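PDB 6KYY: pyridine nucleotide-disulphide oxidoreductase dimerisation region from Escherichia coli BL21, which binds FAD, probably as a flavoprotein disulfide reductase of the pyridine nucleotide-disulfide oxidoreductase family, and is probably involved in resistance to reactive chlorine species. Local coordinates for residues N9-V14 with R35-E40; Q363-P368 with D442-V447; V283-H288 with K326-D331. One frame throughout, in Å; residues are numbered along the deposited sequence.

Overall arrangement
Along the chain contact 1 closes before contact 3 opens, and contact 3 before contact 2. Contact 1 pairs strands 10-16 and 36-40 in the mixed sheet of the FAD-binding region, with Glu-40 on the FAD ribose. Contact 3, its centre about 23 Å from that of contact 1, joins two loops, one before strand 294-296 of that same sheet and one after helix 307-321. Contact 2 belongs to the dimerisation domain, where the edge strand 362-368 of the antiparallel sheet meets the chain end after helix 439-443; its centre is about 53 Å from that of contact 1 and about 37 Å from that of contact 3. Contacts 1 and 2 lie on opposite sides of the chain's centre.

Contact 1: residues N9-V14 with R35-E40; sequences NKYQAV and RVALIE. With FAD (flavin-adenine dinucleotide), chain N.
The ring of Tyr-11 is sandwiched between two residues of 35-40. Over one face sits the methyl of Ala-37, its CB 3.3 Å from the ring centroid and almost on the normal, a CH-pi contact; on the opposite face the Arg-35 guanidinium lies flat, centres 3.9 Å apart and planes at 22°, with NH2 offset toward the rim. The carbonyl O of Arg-35 lies at the ring's edge, in plane. The far face of the guanidinium is approached by Asn-9, whose amide plane is turned steeply against it. Arg-35 starts with CG anti to its N (chi1 -168°), and the bend at chi3 lays the guanidinium over the tyrosine, whose OH hydrogen-bonds Asp-100. Beyond this stack run the two parallel strands of a beta-alpha-beta unit whose crossover is helix 20-31, as in Rossmann-type FAD domains: Ala-37 N donates to Ala-13 O (3.1 Å). Gln-12, extended beyond CG, accepts Arg-35 N at OE1 (2.6 Å). At the far end of strand 36-40, the Glu-40 carboxylate takes both ribose hydroxyls of FAD, O2B on OE1 (2.5 Å) and O3B on OE2 (2.6 Å).

Contact 2: residues Q363-P368 with D442-V447; sequences QVVTLP and DLFSLV
Gln-363 reaches over to Val-447, its extended side chain crossing the valine at a slant, with NE2 3.4 Å from Val-447 CG1. Its amide oxygen OE1 is hydrogen-bonded by the backbone N of Lys-448, which ties the chain end to the strand. Val-365 sits deeper and divides its two methyls. CG1, placed beside the backbone N by chi1 of -67°, packs on Val-447 CG2 (3.6 Å) and on Leu-446 CB (3.9 Å). CG2 turns to the other side, meeting Leu-443 CD1 at 4.0 Å and the ring of Phe-444 at CD2 (4.2 Å). The strand is the outer one of the five-stranded antiparallel sheet of the dimerisation domain, bonded through its backbone to strand 384-390, and the segment 442-447 leaves helix 439-443 at Phe-444 to pass across one face of it. Thr-366 contributes its backbone: its carbonyl O faces Leu-446 CD1. Leu-367 then closes the apolar row. Its CB touches two leucine methyls, CD1 of Leu-443 at 3.7 Å and, beside it, CD1 of Leu-446 a little farther off; with CG anti to N (chi1 179°), its CD2 leans on the helix end, near Asp-442 CB (4.0 Å).

Contact 3: residues V283-H288 with K326-D331; sequences VDKRLH and KRSTDD
Lys-285 runs its whole side chain past the loop 326-331. CB lies close to two hydroxyls, Ser-328 OG and Thr-329 OG1, the latter at 3.4 Å. CG, at chi1 of 43°, is wedged between the backbone N and the carbonyl carbon; with the bend at chi2 this carries the chain past the serine and across Asp-330. CD comes next, 3.1 Å from Ser-328 OG and somewhat farther from Asp-330 OD1. CE passes over one face of the Arg-286 guanidinium. At the tip, Lys-285 NZ stands 4.1 Å from Asp-330 OD1, beyond salt-bridge range. NZ is also modelled beside the ammonium of Lys-326, but two donors so near each other make that placement doubtful at 2.8 Å resolution. Arg-286 packs by its stem instead, CG resting on Lys-326 CD at 3.4 Å. The backbones are joined by one hydrogen bond, Thr-329 N to Lys-285 O (2.7 Å, 163° at the hydrogen), which falls on a lone pair in the carbonyl plane. The Thr-329 methyl CG2 lies against that same oxygen. Arg-327 points away from 283-288, to a salt bridge with Asp-312 of helix 307-321. On the loop itself Ser-328 OG accepts Asp-330 N (2.6 Å), forming an ST turn at the start of the short 3-10 segment 329-331.

Contact 1: residues N9-V14 with R35-E40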
loop_
_atom_site.group_PDB
_atom_site.type_symbol
_atom_site.label_atom_id
_atom_site.label_comp_id
_atom_site.label_asym_id
_atom_site.label_seq_id
_atom_site.Cartn_x
_atom_site.Cartn_y
_atom_site.Cartn_z
ATOM N N ASN B 9 -29.098 29.303 22.763
ATOM C CA ASN B 9 -28.826 30.498 21.983
ATOM C C ASN B 9 -28.912 30.157 20.497
ATOM O O ASN B 9 -29.306 29.053 20.112
ATOM C CB ASN B 9 -27.454 31.069 22.331
ATOM C CG ASN B 9 -27.363 31.570 23.756
ATOM O OD1 ASN B 9 -28.355 31.615 24.487
ATOM N ND2 ASN B 9 -26.155 31.933 24.166
ATOM N N LYS B 10 -28.547 31.108 19.644
ATOM C CA LYS B 10 -28.426 30.847 18.218
ATOM C C LYS B 10 -26.977 30.517 17.885
ATOM O O LYS B 10 -26.063 31.273 18.230
ATOM C CB LYS B 10 -28.899 32.045 17.394
ATOM C CG LYS B 10 -29.165 31.708 15.928
ATOM C CD LYS B 10 -29.710 32.900 15.154
ATOM C CE LYS B 10 -28.713 34.044 15.125
ATOM N NZ LYS B 10 -29.130 35.118 14.182
ATOM N N TYR B 11 -26.773 29.389 17.214
ATOM C CA TYR B 11 -25.440 28.968 16.816
ATOM C C TYR B 11 -25.079 29.581 15.471
ATOM O O TYR B 11 -25.905 29.632 14.556
ATOM C CB TYR B 11 -25.352 27.444 16.738
ATOM C CG TYR B 11 -25.521 26.751 18.071
ATOM C CD1 TYR B 11 -24.437 26.554 18.915
ATOM C CD2 TYR B 11 -26.767 26.299 18.488
ATOM C CE1 TYR B 11 -24.586 25.922 20.134
ATOM C CE2 TYR B 11 -26.927 25.667 19.706
ATOM C CZ TYR B 11 -25.833 25.482 20.525
ATOM O OH TYR B 11 -25.985 24.854 21.740
ATOM N N GLN B 12 -23.836 30.058 15.361
ATOM C CA GLN B 12 -23.358 30.568 14.081
ATOM C C GLN B 12 -23.354 29.477 13.019
ATOM O O GLN B 12 -23.496 29.769 11.826
ATOM C CB GLN B 12 -21.959 31.164 14.239
ATOM C CG GLN B 12 -21.904 32.392 15.134
ATOM C CD GLN B 12 -20.508 32.675 15.652
ATOM O OE1 GLN B 12 -19.967 31.920 16.458
ATOM N NE2 GLN B 12 -19.916 33.770 15.188
ATOM N N ALA B 13 -23.202 28.221 13.433
ATOM C CA ALA B 13 -23.236 27.083 12.527
ATOM C C ALA B 13 -23.910 25.915 13.229
ATOM O O ALA B 13 -23.586 25.611 14.380
ATOM C CB ALA B 13 -21.826 26.688 12.074
ATOM N N VAL B 14 -24.850 25.274 12.540
ATOM C CA VAL B 14 -25.512 24.070 13.031
ATOM C C VAL B 14 -25.328 22.982 11.985
ATOM O O VAL B 14 -25.740 23.148 10.831
ATOM C CB VAL B 14 -27.003 24.304 13.321
ATOM C CG1 VAL B 14 -27.632 23.042 13.893
ATOM C CG2 VAL B 14 -27.183 25.468 14.278
ATOM N N ARG B 35 -19.358 29.515 17.264
ATOM C CA ARG B 35 -20.193 28.722 18.161
ATOM C C ARG B 35 -20.925 27.682 17.319
ATOM O O ARG B 35 -21.829 28.022 16.549
ATOM C CB ARG B 35 -21.172 29.609 18.925
ATOM C CG ARG B 35 -21.881 28.904 20.073
ATOM C CD ARG B 35 -22.563 29.891 21.009
ATOM N NE ARG B 35 -23.972 29.562 21.207
ATOM C CZ ARG B 35 -24.410 28.629 22.046
ATOM N NH1 ARG B 35 -23.547 27.930 22.773
ATOM N NH2 ARG B 35 -25.710 28.392 22.158
ATOM N N VAL B 36 -20.534 26.418 17.462
ATOM C CA VAL B 36 -20.986 25.347 16.584
ATOM C C VAL B 36 -21.821 24.355 17.380
ATOM O O VAL B 36 -21.545 24.095 18.557
ATOM C CB VAL B 36 -19.797 24.633 15.909
ATOM C CG1 VAL B 36 -20.267 23.834 14.705
ATOM C CG2 VAL B 36 -18.734 25.642 15.505
ATOM N N ALA B 37 -22.842 23.802 16.730
ATOM C CA ALA B 37 -23.662 22.738 17.288
ATOM C C ALA B 37 -23.831 21.652 16.239
ATOM O O ALA B 37 -24.218 21.940 15.102
ATOM C CB ALA B 37 -25.030 23.259 17.736
ATOM N N LEU B 38 -23.533 20.412 16.613
ATOM C CA LEU B 38 -23.726 19.262 15.743
ATOM C C LEU B 38 -24.798 18.361 16.337
ATOM O O LEU B 38 -24.696 17.949 17.497
ATOM C CB LEU B 38 -22.421 18.484 15.554
ATOM C CG LEU B 38 -22.410 17.499 14.381
ATOM C CD1 LEU B 38 -21.079 17.544 13.648
ATOM C CD2 LEU B 38 -22.715 16.085 14.854
ATOM N N ILE B 39 -25.821 18.061 15.542
ATOM C CA ILE B 39 -26.923 17.204 15.960
ATOM C C ILE B 39 -26.664 15.797 15.448
ATOM O O ILE B 39 -26.319 15.607 14.275
ATOM C CB ILE B 39 -28.272 17.736 15.447
ATOM C CG1 ILE B 39 -28.277 19.265 15.449
ATOM C CG2 ILE B 39 -29.414 17.191 16.292
ATOM C CD1 ILE B 39 -28.394 19.867 16.826
ATOM N N GLU B 40 -26.831 14.809 16.324
ATOM C CA GLU B 40 -26.629 13.407 15.975
ATOM C C GLU B 40 -27.760 12.598 16.589
ATOM O O GLU B 40 -27.952 12.623 17.809
ATOM C CB GLU B 40 -25.266 12.908 16.467
ATOM C CG GLU B 40 -25.030 11.425 16.260
ATOM C CD GLU B 40 -25.399 10.960 14.866
ATOM O OE1 GLU B 40 -26.170 9.984 14.749
ATOM O OE2 GLU B 40 -24.916 11.567 13.886
HETATM P PA FAD N . -22.535 9.866 7.255
HETATM O O1A FAD N . -23.463 8.926 6.581
HETATM O O2A FAD N . -21.131 9.324 7.544
HETATM O O5B FAD N . -23.170 10.406 8.585
HETATM C C5B FAD N . -24.593 10.339 8.817
HETATM C C4B FAD N . -24.859 10.647 10.269
HETATM O O4B FAD N . -25.983 11.551 10.381
HETATM C C3B FAD N . -25.184 9.434 11.142
HETATM O O3B FAD N . -24.471 9.497 12.371
HETATM C C2B FAD N . -26.698 9.546 11.348
HETATM O O2B FAD N . -27.104 8.992 12.594
HETATM C C1B FAD N . -26.884 11.059 11.347
HETATM N N9A FAD N . -28.231 11.502 10.997
HETATM C C8A FAD N . -28.996 11.077 9.943
HETATM N N7A FAD N . -30.176 11.649 9.873
HETATM C C5A FAD N . -30.186 12.511 10.959
HETATM C C6A FAD N . -31.153 13.412 11.448
HETATM N N6A FAD N . -32.347 13.601 10.880
HETATM N N1A FAD N . -30.845 14.123 12.555
HETATM C C2A FAD N . -29.652 13.940 13.127
HETATM N N3A FAD N . -28.664 13.121 12.758
HETATM C C4A FAD N . -28.994 12.432 11.660
HETATM N N1 FAD N . -16.717 4.943 1.503
HETATM C C2 FAD N . -15.417 4.931 1.082
HETATM O O2 FAD N . -14.836 5.969 0.745
HETATM N N3 FAD N . -14.724 3.734 1.029
HETATM C C4 FAD N . -15.224 2.488 1.351
HETATM O O4 FAD N . -14.504 1.495 1.273
HETATM C C4X FAD N . -16.608 2.511 1.794
HETATM N N5 FAD N . -17.153 1.386 2.152
HETATM C C5X FAD N . -18.470 1.409 2.580
HETATM C C6 FAD N . -19.075 0.208 2.948
HETATM C C7 FAD N . -20.395 0.177 3.386
HETATM C C7M FAD N . -21.015 -1.138 3.776
HETATM C C8 FAD N . -21.130 1.371 3.455
HETATM C C8M FAD N . -22.560 1.372 3.924
HETATM C C9 FAD N . -20.531 2.572 3.087
HETATM C C9A FAD N . -19.211 2.599 2.652
HETATM N N10 FAD N . -18.572 3.797 2.278
HETATM C C10 FAD N . -17.270 3.790 1.842
HETATM C "C1'" FAD N . -19.293 5.078 2.321
HETATM C "C2'" FAD N . -19.099 5.839 3.628
HETATM O "O2'" FAD N . -19.649 5.099 4.719
HETATM C "C3'" FAD N . -19.809 7.190 3.531
HETATM O "O3'" FAD N . -19.779 7.633 2.180
HETATM C "C4'" FAD N . -19.213 8.280 4.424
HETATM O "O4'" FAD N . -19.469 7.966 5.793
HETATM C "C5'" FAD N . -19.741 9.660 4.090
HETATM O "O5'" FAD N . -20.978 9.876 4.800
HETATM P P FAD N . -21.527 11.329 5.061
HETATM O O1P FAD N . -20.359 12.275 5.357
HETATM O O2P FAD N . -22.401 11.761 3.949
HETATM O O3P FAD N . -22.377 11.186 6.392
#

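Contact 2: residues Q363-P368 with D442-V447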
loop_
_atom_site.group_PDB
_atom_site.type_symbol
_atom_site.label_atom_id
_atom_site.label_comp_id
_atom_site.label_asym_id
_atom_site.label_seq_id
_atom_site.Cartn_x
_atom_site.Cartn_y
_atom_site.Cartn_z
ATOM N N GLN B 363 -3.762 2.667 -26.578
ATOM C CA GLN B 363 -2.970 1.453 -26.438
ATOM C C GLN B 363 -3.253 0.880 -25.059
ATOM O O GLN B 363 -3.075 1.572 -24.052
ATOM C CB GLN B 363 -1.477 1.744 -26.612
ATOM C CG GLN B 363 -0.605 0.508 -26.720
ATOM C CD GLN B 363 0.829 0.846 -27.073
ATOM O OE1 GLN B 363 1.695 -0.028 -27.098
ATOM N NE2 GLN B 363 1.087 2.120 -27.349
ATOM N N VAL B 364 -3.703 -0.370 -25.012
ATOM C CA VAL B 364 -4.103 -1.018 -23.768
ATOM C C VAL B 364 -3.045 -2.055 -23.419
ATOM O O VAL B 364 -2.877 -3.050 -24.135
ATOM C CB VAL B 364 -5.492 -1.659 -23.878
ATOM C CG1 VAL B 364 -5.897 -2.276 -22.549
ATOM C CG2 VAL B 364 -6.517 -0.626 -24.327
ATOM N N VAL B 365 -2.333 -1.826 -22.319
ATOM C CA VAL B 365 -1.298 -2.738 -21.844
ATOM C C VAL B 365 -1.869 -3.584 -20.716
ATOM O O VAL B 365 -2.680 -3.109 -19.911
ATOM C CB VAL B 365 -0.044 -1.971 -21.387
ATOM C CG1 VAL B 365 0.628 -1.319 -22.581
ATOM C CG2 VAL B 365 -0.401 -0.931 -20.336
ATOM N N THR B 366 -1.448 -4.846 -20.660
ATOM C CA THR B 366 -1.962 -5.809 -19.697
ATOM C C THR B 366 -0.795 -6.534 -19.047
ATOM O O THR B 366 0.106 -7.011 -19.743
ATOM C CB THR B 366 -2.899 -6.817 -20.373
ATOM O OG1 THR B 366 -3.671 -6.153 -21.382
ATOM C CG2 THR B 366 -3.837 -7.445 -19.356
ATOM N N LEU B 367 -0.812 -6.617 -17.722
ATOM C CA LEU B 367 0.220 -7.330 -16.970
ATOM C C LEU B 367 -0.436 -8.244 -15.948
ATOM O O LEU B 367 -1.082 -7.747 -15.002
ATOM C CB LEU B 367 1.175 -6.362 -16.278
ATOM C CG LEU B 367 2.263 -7.057 -15.454
ATOM C CD1 LEU B 367 3.086 -7.988 -16.335
ATOM C CD2 LEU B 367 3.155 -6.049 -14.750
ATOM N N PRO B 368 -0.303 -9.562 -16.086
ATOM C CA PRO B 368 -0.826 -10.462 -15.054
ATOM C C PRO B 368 -0.092 -10.258 -13.738
ATOM O O PRO B 368 1.106 -9.971 -13.706
ATOM C CB PRO B 368 -0.567 -11.859 -15.632
ATOM C CG PRO B 368 0.531 -11.665 -16.628
ATOM C CD PRO B 368 0.342 -10.289 -17.191
ATOM N N ASP B 442 7.032 -2.293 -14.799
ATOM C CA ASP B 442 6.848 -3.363 -15.771
ATOM C C ASP B 442 5.532 -3.237 -16.527
ATOM O O ASP B 442 5.424 -3.731 -17.655
ATOM C CB ASP B 442 6.923 -4.723 -15.071
ATOM C CG ASP B 442 8.057 -4.802 -14.064
ATOM O OD1 ASP B 442 7.795 -5.164 -12.897
ATOM O OD2 ASP B 442 9.210 -4.503 -14.440
ATOM N N LEU B 443 4.529 -2.581 -15.937
ATOM C CA LEU B 443 3.225 -2.492 -16.589
ATOM C C LEU B 443 3.265 -1.563 -17.797
ATOM O O LEU B 443 2.715 -1.890 -18.855
ATOM C CB LEU B 443 2.165 -2.024 -15.592
ATOM C CG LEU B 443 0.810 -1.658 -16.206
ATOM C CD1 LEU B 443 0.181 -2.868 -16.884
ATOM C CD2 LEU B 443 -0.131 -1.077 -15.160
ATOM N N PHE B 444 3.902 -0.401 -17.660
ATOM C CA PHE B 444 3.977 0.576 -18.735
ATOM C C PHE B 444 5.249 0.445 -19.561
ATOM O O PHE B 444 5.496 1.278 -20.440
ATOM C CB PHE B 444 3.842 1.990 -18.171
ATOM C CG PHE B 444 2.484 2.278 -17.598
ATOM C CD1 PHE B 444 2.307 2.433 -16.232
ATOM C CD2 PHE B 444 1.380 2.378 -18.426
ATOM C CE1 PHE B 444 1.053 2.693 -15.705
ATOM C CE2 PHE B 444 0.128 2.635 -17.905
ATOM C CZ PHE B 444 -0.036 2.793 -16.541
ATOM N N SER B 445 6.057 -0.585 -19.305
ATOM C CA SER B 445 7.094 -0.955 -20.257
ATOM C C SER B 445 6.507 -1.670 -21.465
ATOM O O SER B 445 7.145 -1.705 -22.523
ATOM C CB SER B 445 8.146 -1.839 -19.587
ATOM O OG SER B 445 8.822 -1.139 -18.558
ATOM N N LEU B 446 5.300 -2.218 -21.331
ATOM C CA LEU B 446 4.608 -2.912 -22.409
ATOM C C LEU B 446 3.990 -1.963 -23.426
ATOM O O LEU B 446 3.209 -2.412 -24.272
ATOM C CB LEU B 446 3.523 -3.824 -21.829
ATOM C CG LEU B 446 3.942 -4.761 -20.696
ATOM C CD1 LEU B 446 2.753 -5.102 -19.813
ATOM C CD2 LEU B 446 4.577 -6.023 -21.256
ATOM N N VAL B 447 4.312 -0.677 -23.364
ATOM C CA VAL B 447 3.774 0.309 -24.294
ATOM C C VAL B 447 4.708 0.413 -25.490
ATOM O O VAL B 447 5.922 0.594 -25.331
ATOM C CB VAL B 447 3.598 1.672 -23.606
ATOM C CG1 VAL B 447 2.879 2.645 -24.528
ATOM C CG2 VAL B 447 2.842 1.515 -22.295
#

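Contact 3: residues V283-H288 with K326-D331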
loop_
_atom_site.group_PDB
_atom_site.type_symbol
_atom_site.label_atom_id
_atom_site.label_comp_id
_atom_site.label_asym_id
_atom_site.label_seq_id
_atom_site.Cartn_x
_atom_site.Cartn_y
_atom_site.Cartn_z
ATOM N N VAL B 283 -27.710 20.740 -5.009
ATOM C CA VAL B 283 -26.625 21.578 -4.514
ATOM C C VAL B 283 -25.872 22.214 -5.674
ATOM O O VAL B 283 -25.909 21.742 -6.813
ATOM C CB VAL B 283 -25.640 20.784 -3.627
ATOM C CG1 VAL B 283 -26.175 20.665 -2.213
ATOM C CG2 VAL B 283 -25.380 19.410 -4.223
ATOM N N ASP B 284 -25.171 23.299 -5.357
ATOM C CA ASP B 284 -24.298 23.983 -6.302
ATOM C C ASP B 284 -23.044 23.146 -6.539
ATOM O O ASP B 284 -22.907 22.016 -6.059
ATOM C CB ASP B 284 -23.916 25.362 -5.768
ATOM C CG ASP B 284 -24.977 26.408 -6.018
ATOM O OD1 ASP B 284 -26.021 26.076 -6.616
ATOM O OD2 ASP B 284 -24.761 27.569 -5.611
ATOM N N LYS B 285 -22.100 23.712 -7.292
ATOM C CA LYS B 285 -20.720 23.259 -7.204
ATOM C C LYS B 285 -20.066 23.713 -5.907
ATOM O O LYS B 285 -18.964 23.255 -5.587
ATOM C CB LYS B 285 -19.915 23.760 -8.406
ATOM C CG LYS B 285 -20.175 25.212 -8.787
ATOM C CD LYS B 285 -18.879 25.952 -9.083
ATOM C CE LYS B 285 -19.137 27.274 -9.794
ATOM N NZ LYS B 285 -17.907 27.828 -10.431
ATOM N N ARG B 286 -20.721 24.606 -5.165
ATOM C CA ARG B 286 -20.292 25.025 -3.840
ATOM C C ARG B 286 -21.140 24.401 -2.740
ATOM O O ARG B 286 -21.132 24.893 -1.606
ATOM C CB ARG B 286 -20.333 26.546 -3.737
ATOM C CG ARG B 286 -19.517 27.239 -4.798
ATOM C CD ARG B 286 -20.275 28.408 -5.404
ATOM N NE ARG B 286 -20.947 28.045 -6.646
ATOM C CZ ARG B 286 -21.230 28.907 -7.616
ATOM N NH1 ARG B 286 -20.889 30.182 -7.490
ATOM N NH2 ARG B 286 -21.844 28.492 -8.716
ATOM N N LEU B 287 -21.885 23.341 -3.064
ATOM C CA LEU B 287 -22.719 22.625 -2.098
ATOM C C LEU B 287 -23.745 23.555 -1.455
ATOM O O LEU B 287 -23.990 23.503 -0.247
ATOM C CB LEU B 287 -21.860 21.933 -1.043
ATOM C CG LEU B 287 -20.810 21.013 -1.663
ATOM C CD1 LEU B 287 -19.595 20.922 -0.768
ATOM C CD2 LEU B 287 -21.394 19.635 -1.933
ATOM N N HIS B 288 -24.346 24.414 -2.273
ATOM C CA HIS B 288 -25.374 25.345 -1.832
ATOM C C HIS B 288 -26.742 24.774 -2.183
ATOM O O HIS B 288 -27.032 24.531 -3.359
ATOM C CB HIS B 288 -25.191 26.713 -2.490
ATOM C CG HIS B 288 -24.227 27.607 -1.777
ATOM N ND1 HIS B 288 -24.491 28.149 -0.536
ATOM C CD2 HIS B 288 -23.005 28.065 -2.134
ATOM C CE1 HIS B 288 -23.470 28.897 -0.159
ATOM N NE2 HIS B 288 -22.554 28.863 -1.110
ATOM N N LYS B 326 -12.895 30.549 -3.215
ATOM C CA LYS B 326 -13.827 29.456 -3.471
ATOM C C LYS B 326 -13.138 28.291 -4.161
ATOM O O LYS B 326 -12.566 28.457 -5.244
ATOM C CB LYS B 326 -14.976 29.969 -4.320
ATOM C CG LYS B 326 -16.199 29.103 -4.323
ATOM C CD LYS B 326 -16.968 29.357 -5.592
ATOM C CE LYS B 326 -16.387 28.574 -6.745
ATOM N NZ LYS B 326 -16.872 29.116 -8.037
ATOM N N ARG B 327 -13.198 27.121 -3.534
ATOM C CA ARG B 327 -13.043 25.856 -4.229
ATOM C C ARG B 327 -14.416 25.388 -4.704
ATOM O O ARG B 327 -15.451 25.934 -4.317
ATOM C CB ARG B 327 -12.391 24.813 -3.320
ATOM C CG ARG B 327 -10.871 24.811 -3.367
ATOM C CD ARG B 327 -10.309 23.410 -3.191
ATOM N NE ARG B 327 -10.963 22.450 -4.072
ATOM C CZ ARG B 327 -11.480 21.296 -3.664
ATOM N NH1 ARG B 327 -11.418 20.959 -2.386
ATOM N NH2 ARG B 327 -12.061 20.481 -4.532
ATOM N N SER B 328 -14.427 24.365 -5.553
ATOM C CA SER B 328 -15.679 23.930 -6.154
ATOM C C SER B 328 -15.640 22.431 -6.404
ATOM O O SER B 328 -14.574 21.813 -6.430
ATOM C CB SER B 328 -15.954 24.676 -7.464
ATOM O OG SER B 328 -16.657 23.850 -8.372
ATOM N N THR B 329 -16.830 21.846 -6.578
ATOM C CA THR B 329 -16.896 20.465 -7.040
ATOM C C THR B 329 -16.488 20.343 -8.501
ATOM O O THR B 329 -16.163 19.239 -8.952
ATOM C CB THR B 329 -18.300 19.883 -6.845
ATOM O OG1 THR B 329 -19.216 20.511 -7.751
ATOM C CG2 THR B 329 -18.774 20.080 -5.413
ATOM N N ASP B 330 -16.496 21.450 -9.249
ATOM C CA ASP B 330 -15.927 21.462 -10.590
ATOM C C ASP B 330 -14.418 21.255 -10.581
ATOM O O ASP B 330 -13.828 21.096 -11.653
ATOM C CB ASP B 330 -16.256 22.779 -11.300
ATOM C CG ASP B 330 -17.719 22.885 -11.694
ATOM O OD1 ASP B 330 -18.178 24.014 -11.975
ATOM O OD2 ASP B 330 -18.410 21.845 -11.725
ATOM N N ASP B 331 -13.783 21.270 -9.409
ATOM C CA ASP B 331 -12.360 20.981 -9.297
ATOM C C ASP B 331 -12.060 19.488 -9.291
ATOM O O ASP B 331 -10.884 19.111 -9.318
ATOM C CB ASP B 331 -11.789 21.611 -8.024
ATOM C CG ASP B 331 -11.632 23.113 -8.133
ATOM O OD1 ASP B 331 -12.564 23.841 -7.729
ATOM O OD2 ASP B 331 -10.576 23.567 -8.617
#